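Local structure of UPF0131 protein ykqA (Bacillus subtilis, 2QIK) at residues R12-N17 with H225-L230; L4-G9 with E29-K34. The protein is a putative gamma-glutamylcyclotransferase, probably catalysing acyl transfer within gamma-glutamyl compounds, although its substrate remains unestablished. One frame throughout, in Å; residues are numbered along the deposited sequence.

Contact 1: residues R12-N17 with H225-L230; sequences RKHEKN and HYKDCL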
loop_
_atom_site.group_PDB
_atom_site.type_symbol
_atom_site.label_atom_id
_atom_site.label_comp_id
_atom_site.label_asym_id
_atom_site.label_seq_id
_atom_site.Cartn_x
_atom_site.Cartn_y
_atom_site.Cartn_z
ATOM N N ARG A 12 -6.881 -9.269 -8.394
ATOM C CA ARG A 12 -5.951 -8.908 -7.351
ATOM C C ARG A 12 -5.958 -9.969 -6.224
ATOM O O ARG A 12 -6.923 -10.736 -6.061
ATOM C CB ARG A 12 -6.237 -7.515 -6.736
ATOM C CG ARG A 12 -5.912 -6.388 -7.714
ATOM C CD ARG A 12 -6.160 -5.011 -7.081
ATOM N NE ARG A 12 -5.233 -4.785 -5.990
ATOM C CZ ARG A 12 -5.186 -3.692 -5.305
ATOM N NH1 ARG A 12 -5.929 -2.642 -5.591
ATOM N NH2 ARG A 12 -4.384 -3.573 -4.265
ATOM N N LYS A 13 -4.904 -9.971 -5.446
ATOM C CA LYS A 13 -4.772 -10.955 -4.371
ATOM C C LYS A 13 -5.980 -10.865 -3.482
ATOM O O LYS A 13 -6.445 -9.781 -3.159
ATOM C CB LYS A 13 -3.457 -10.692 -3.603
ATOM C CG LYS A 13 -3.015 -11.811 -2.725
ATOM C CD LYS A 13 -1.727 -11.363 -1.941
ATOM C CE LYS A 13 -1.088 -12.555 -1.326
ATOM N NZ LYS A 13 0.155 -12.154 -0.558
ATOM N N HIS A 14 -6.478 -11.997 -3.024
ATOM C CA HIS A 14 -7.593 -12.070 -2.130
ATOM C C HIS A 14 -8.900 -11.560 -2.709
ATOM O O HIS A 14 -9.889 -11.317 -1.954
ATOM C CB HIS A 14 -7.359 -11.356 -0.782
ATOM C CG HIS A 14 -6.095 -11.778 -0.139
ATOM N ND1 HIS A 14 -5.082 -10.978 0.288
ATOM C CD2 HIS A 14 -5.690 -13.049 0.103
ATOM C CE1 HIS A 14 -4.095 -11.731 0.755
ATOM N NE2 HIS A 14 -4.460 -12.988 0.689
ATOM N N GLU A 15 -9.008 -11.539 -4.025
ATOM C CA GLU A 15 -10.285 -11.210 -4.669
ATOM C C GLU A 15 -10.787 -12.487 -5.369
ATOM O O GLU A 15 -10.077 -13.484 -5.527
ATOM C CB GLU A 15 -10.047 -10.133 -5.733
ATOM C CG GLU A 15 -9.525 -8.823 -5.155
ATOM C CD GLU A 15 -10.512 -7.976 -4.408
ATOM O OE1 GLU A 15 -11.656 -8.383 -4.119
ATOM O OE2 GLU A 15 -10.134 -6.816 -4.133
ATOM N N LYS A 16 -12.082 -12.444 -5.741
ATOM C CA LYS A 16 -12.791 -13.666 -6.103
ATOM C C LYS A 16 -12.221 -14.410 -7.289
ATOM O O LYS A 16 -12.393 -15.620 -7.415
ATOM C CB LYS A 16 -14.248 -13.387 -6.307
ATOM C CG LYS A 16 -14.559 -12.490 -7.443
ATOM C CD LYS A 16 -16.037 -12.241 -7.541
ATOM C CE LYS A 16 -16.363 -11.283 -8.696
ATOM N NZ LYS A 16 -17.813 -11.010 -8.828
ATOM N N ASN A 17 -11.556 -13.740 -8.208
ATOM C CA ASN A 17 -10.959 -14.435 -9.378
ATOM C C ASN A 17 -9.470 -14.658 -9.312
ATOM O O ASN A 17 -8.859 -15.080 -10.296
ATOM C CB ASN A 17 -11.404 -13.783 -10.704
ATOM C CG ASN A 17 -12.920 -13.884 -10.915
ATOM O OD1 ASN A 17 -13.505 -14.923 -10.647
ATOM N ND2 ASN A 17 -13.502 -12.845 -11.423
ATOM N N HIS A 225 -1.459 -14.859 10.359
ATOM C CA HIS A 225 -1.392 -14.150 9.143
ATOM C C HIS A 225 -2.600 -13.258 9.016
ATOM O O HIS A 225 -3.739 -13.652 9.192
ATOM C CB HIS A 225 -1.338 -15.173 8.010
ATOM C CG HIS A 225 0.023 -15.807 7.849
ATOM N ND1 HIS A 225 1.152 -15.063 7.574
ATOM C CD2 HIS A 225 0.435 -17.096 7.951
ATOM C CE1 HIS A 225 2.202 -15.865 7.505
ATOM N NE2 HIS A 225 1.792 -17.106 7.720
ATOM N N TYR A 226 -2.378 -11.984 8.709
ATOM C CA TYR A 226 -3.461 -11.039 8.510
ATOM C C TYR A 226 -3.423 -10.496 7.072
ATOM O O TYR A 226 -2.397 -9.958 6.624
ATOM C CB TYR A 226 -3.322 -9.849 9.503
ATOM C CG TYR A 226 -3.595 -10.277 10.937
ATOM C CD1 TYR A 226 -4.882 -10.114 11.447
ATOM C CD2 TYR A 226 -2.596 -10.768 11.731
ATOM C CE1 TYR A 226 -5.183 -10.452 12.792
ATOM C CE2 TYR A 226 -2.880 -11.162 13.024
ATOM C CZ TYR A 226 -4.169 -10.986 13.509
ATOM O OH TYR A 226 -4.497 -11.332 14.794
ATOM N N LYS A 227 -4.542 -10.588 6.393
ATOM C CA LYS A 227 -4.618 -10.266 4.925
ATOM C C LYS A 227 -5.266 -8.901 4.695
ATOM O O LYS A 227 -6.199 -8.499 5.374
ATOM C CB LYS A 227 -5.527 -11.273 4.235
ATOM C CG LYS A 227 -4.931 -12.673 4.303
ATOM C CD LYS A 227 -5.791 -13.704 3.717
ATOM C CE LYS A 227 -5.113 -15.054 3.873
ATOM N NZ LYS A 227 -3.667 -15.200 3.476
ATOM N N ASP A 228 -4.746 -8.174 3.711
ATOM C CA ASP A 228 -5.376 -6.916 3.306
ATOM C C ASP A 228 -5.397 -5.925 4.439
ATOM O O ASP A 228 -6.370 -5.222 4.632
ATOM C CB ASP A 228 -6.724 -7.145 2.661
ATOM C CG ASP A 228 -6.618 -7.681 1.279
ATOM O OD1 ASP A 228 -7.623 -8.302 0.810
ATOM O OD2 ASP A 228 -5.610 -7.553 0.568
ATOM N N CYS A 229 -4.289 -5.841 5.194
ATOM C CA CYS A 229 -4.144 -4.830 6.230
ATOM C C CYS A 229 -3.928 -3.474 5.540
ATOM O O CYS A 229 -3.223 -3.368 4.537
ATOM C CB CYS A 229 -2.941 -5.110 7.079
ATOM S SG CYS A 229 -3.038 -6.671 7.934
ATOM N N LEU A 230 -4.593 -2.445 6.047
ATOM C CA LEU A 230 -4.401 -1.080 5.544
ATOM C C LEU A 230 -3.096 -0.510 6.027
ATOM O O LEU A 230 -2.717 -0.639 7.191
ATOM C CB LEU A 230 -5.492 -0.217 6.117
ATOM C CG LEU A 230 -5.414 1.311 5.869
ATOM C CD1 LEU A 230 -5.575 1.576 4.368
ATOM C CD2 LEU A 230 -6.415 2.025 6.616
HETATM O O HOH W 1 -9.361 -8.127 -1.015
#
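The imidazole of H14 meets K227 and D228 at a surface contact, carried to them by a type II turn from R12 to E15 that E15 N closes on R12 O at 3.0 Å. H14 sits third in this turn, and its CG lies anti to the carbonyl carbon (chi1 -51°), which lays the imidazole beside the K227 stem.

Apolar contact is made over the ring. The aliphatic stem of K227 crosses the imidazole at about a right angle, and CG of K227 lies 4.0 Å from the H14 ring centroid, 29° off the normal, a CH-pi contact. CD of K227, over the same face, comes within 3.4 Å of H14 NE2. CG of K13 lies over the centre of the opposite face, 3.6 Å above the plane, so two lysine chains sandwich the ring.

Polar contact is made at the edge. ND1 of H14 gives a weak but nearly straight hydrogen bond (165°) to OD2 of D228, 3.5 Å away, with the carboxylate almost perpendicular to the ring. The other oxygen, OD1, packs 3.5 Å from H14 CB and accepts from a water that also donates weakly to H14 O.

Stronger partners lie outside: K116 forms a salt bridge with D228 OD2, and D218 one with K13 NZ. The long imidazole bond, the weak water bridge and these outside charge pairs imply a polar, loosely bonded junction between the two AIG2-like regions.

Contact 2: residues L4-G9 with E29-K34; sequences LLFVYG and EQARTK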
loop_
_atom_site.group_PDB
_atom_site.type_symbol
_atom_site.label_atom_id
_atom_site.label_comp_id
_atom_site.label_asym_id
_atom_site.label_seq_id
_atom_site.Cartn_x
_atom_site.Cartn_y
_atom_site.Cartn_z
ATOM N N LEU A 4 4.497 -10.052 -18.182
ATOM C CA LEU A 4 4.042 -9.254 -17.071
ATOM C C LEU A 4 2.591 -8.884 -17.274
ATOM O O LEU A 4 2.170 -8.524 -18.368
ATOM C CB LEU A 4 4.897 -8.033 -16.843
ATOM C CG LEU A 4 6.330 -8.315 -16.503
ATOM C CD1 LEU A 4 7.085 -6.957 -16.380
ATOM C CD2 LEU A 4 6.472 -9.070 -15.196
ATOM N N LEU A 5 1.833 -8.954 -16.190
ATOM C CA LEU A 5 0.396 -8.721 -16.165
ATOM C C LEU A 5 0.032 -7.805 -14.989
ATOM O O LEU A 5 0.405 -8.115 -13.851
ATOM C CB LEU A 5 -0.333 -10.051 -16.007
ATOM C CG LEU A 5 -1.854 -9.933 -15.797
ATOM C CD1 LEU A 5 -2.553 -9.464 -17.006
ATOM C CD2 LEU A 5 -2.407 -11.277 -15.359
ATOM N N PHE A 6 -0.599 -6.691 -15.304
ATOM C CA PHE A 6 -1.083 -5.753 -14.281
ATOM C C PHE A 6 -2.552 -6.011 -14.044
ATOM O O PHE A 6 -3.359 -5.991 -14.970
ATOM C CB PHE A 6 -0.867 -4.304 -14.784
ATOM C CG PHE A 6 -1.417 -3.234 -13.881
ATOM C CD1 PHE A 6 -2.647 -2.690 -14.106
ATOM C CD2 PHE A 6 -0.697 -2.769 -12.810
ATOM C CE1 PHE A 6 -3.149 -1.649 -13.307
ATOM C CE2 PHE A 6 -1.196 -1.764 -12.018
ATOM C CZ PHE A 6 -2.372 -1.206 -12.289
ATOM N N VAL A 7 -2.894 -6.282 -12.772
ATOM C CA VAL A 7 -4.262 -6.546 -12.393
ATOM C C VAL A 7 -4.730 -5.504 -11.379
ATOM O O VAL A 7 -4.005 -5.085 -10.504
ATOM C CB VAL A 7 -4.546 -7.968 -11.794
ATOM C CG1 VAL A 7 -4.361 -9.017 -12.938
ATOM C CG2 VAL A 7 -3.642 -8.234 -10.553
ATOM N N TYR A 8 -5.997 -5.134 -11.531
ATOM C CA TYR A 8 -6.574 -4.013 -10.780
ATOM C C TYR A 8 -7.931 -4.321 -10.138
ATOM O O TYR A 8 -8.445 -3.514 -9.379
ATOM C CB TYR A 8 -6.736 -2.772 -11.702
ATOM C CG TYR A 8 -7.581 -3.046 -12.919
ATOM C CD1 TYR A 8 -8.964 -3.007 -12.826
ATOM C CD2 TYR A 8 -7.033 -3.354 -14.113
ATOM C CE1 TYR A 8 -9.765 -3.300 -13.887
ATOM C CE2 TYR A 8 -7.822 -3.654 -15.195
ATOM C CZ TYR A 8 -9.191 -3.622 -15.093
ATOM O OH TYR A 8 -10.031 -3.876 -16.176
ATOM N N GLY A 9 -8.492 -5.480 -10.463
ATOM C CA GLY A 9 -9.833 -5.772 -10.045
ATOM C C GLY A 9 -9.957 -7.129 -9.378
ATOM O O GLY A 9 -9.311 -7.416 -8.378
ATOM N N GLU A 29 3.597 -5.853 -5.525
ATOM C CA GLU A 29 2.362 -5.629 -4.817
ATOM C C GLU A 29 1.863 -4.199 -4.930
ATOM O O GLU A 29 0.648 -3.949 -4.778
ATOM C CB GLU A 29 2.537 -5.933 -3.279
ATOM C CG GLU A 29 2.958 -7.357 -3.004
ATOM C CD GLU A 29 3.317 -7.620 -1.550
ATOM O OE1 GLU A 29 3.810 -8.690 -1.266
ATOM O OE2 GLU A 29 3.024 -6.790 -0.679
ATOM N N GLN A 30 2.778 -3.287 -5.184
ATOM C CA GLN A 30 2.447 -1.865 -5.222
ATOM C C GLN A 30 2.775 -1.384 -6.639
ATOM O O GLN A 30 3.912 -1.442 -7.107
ATOM C CB GLN A 30 3.238 -1.056 -4.215
ATOM C CG GLN A 30 3.102 -1.595 -2.764
ATOM C CD GLN A 30 1.687 -1.724 -2.271
ATOM O OE1 GLN A 30 0.779 -1.028 -2.718
ATOM N NE2 GLN A 30 1.497 -2.630 -1.269
ATOM N N ALA A 31 1.782 -0.970 -7.395
ATOM C CA ALA A 31 1.980 -0.608 -8.792
ATOM C C ALA A 31 0.830 0.281 -9.260
ATOM O O ALA A 31 -0.256 0.237 -8.678
ATOM C CB ALA A 31 2.059 -1.845 -9.674
ATOM N N ARG A 32 1.064 1.049 -10.303
ATOM C CA ARG A 32 0.026 1.928 -10.832
ATOM C C ARG A 32 0.291 2.214 -12.303
ATOM O O ARG A 32 1.397 2.130 -12.800
ATOM C CB ARG A 32 -0.088 3.261 -10.023
ATOM C CG ARG A 32 1.034 4.219 -10.241
ATOM C CD ARG A 32 0.916 5.434 -9.363
ATOM N NE ARG A 32 1.843 6.465 -9.732
ATOM C CZ ARG A 32 1.898 7.652 -9.171
ATOM N NH1 ARG A 32 1.082 7.970 -8.190
ATOM N NH2 ARG A 32 2.737 8.527 -9.647
ATOM N N THR A 33 -0.772 2.653 -12.957
ATOM C CA THR A 33 -0.687 3.168 -14.328
ATOM C C THR A 33 -1.656 4.317 -14.492
ATOM O O THR A 33 -2.731 4.320 -13.922
ATOM C CB THR A 33 -0.914 2.052 -15.330
ATOM O OG1 THR A 33 -0.444 2.402 -16.629
ATOM C CG2 THR A 33 -2.319 1.559 -15.430
ATOM N N LYS A 34 -1.307 5.293 -15.314
ATOM C CA LYS A 34 -2.124 6.472 -15.497
ATOM C C LYS A 34 -3.432 6.060 -16.231
ATOM O O LYS A 34 -3.382 5.417 -17.294
ATOM C CB LYS A 34 -1.393 7.559 -16.271
ATOM C CG LYS A 34 -2.269 8.791 -16.458
ATOM C CD LYS A 34 -1.493 10.056 -16.771
ATOM C CE LYS A 34 -0.798 10.710 -15.579
ATOM N NZ LYS A 34 0.110 11.761 -15.991
#
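F6 and A31 have the nearest alpha carbons of the two segments, 8.1 Å apart, where strand 4-7 passes strand 31-34. The strand axes approach to 8.5 Å at 81°, nearly perpendicular, and no hydrogen bond joins them, so the strands meet through the ring of F6, which packs on the backbone at A31 and R32 as well as on side chains.

F6 supplies the bridge. Its CG stands anti to the backbone N (chi1 175°), which sends the ring toward the other strand. CE2 reaches A31, 4.0 Å from its CB, and the carbonyl carbon of A31 lies at the ring edge, in plane; R32 N is met obliquely, 4.0 Å from F6 CE2. CE1, on the other side of CZ, meets T33 CG2 at 3.9 Å. T33 thus offers its methyl to the ring, while its OG1 is hydrogen-bonded to F84 O.

A31 and T33 both point toward F6, whereas R32 between them points away and pairs with E86. V85 touches both F6 and A31. Strand 4-7 bonds through its backbone to strands 55-63 and 90-98, consistent with the closed, five-stranded antiparallel barrel of the gamma-glutamylcyclotransferase fold, with F6 in its core just before the predicted substrate-binding residues Y8 and G9.

Overall arrangement
The segments alternate along the chain: 4-9, 12-17, 29-34, then 225-230 after almost two hundred residues. Contact 2 lies inside the five-stranded N-terminal sheet, whereas contact 1 joins the loop between strands 3-7 and 25-34 to strand 224-234, paired with 212-221, in the later AIG2-like region. Their centres are 15 Å apart, yet they touch: E15 CG packs 3.5 Å from G9 O, and R12 CG 3.6 Å from V7 O. The stretch linking 4-9 to 12-17 holds the rest of the predicted substrate-binding residues, T10 and L11. One continuous piece of chain therefore runs from barrel core through probable substrate site to the interface with the later region.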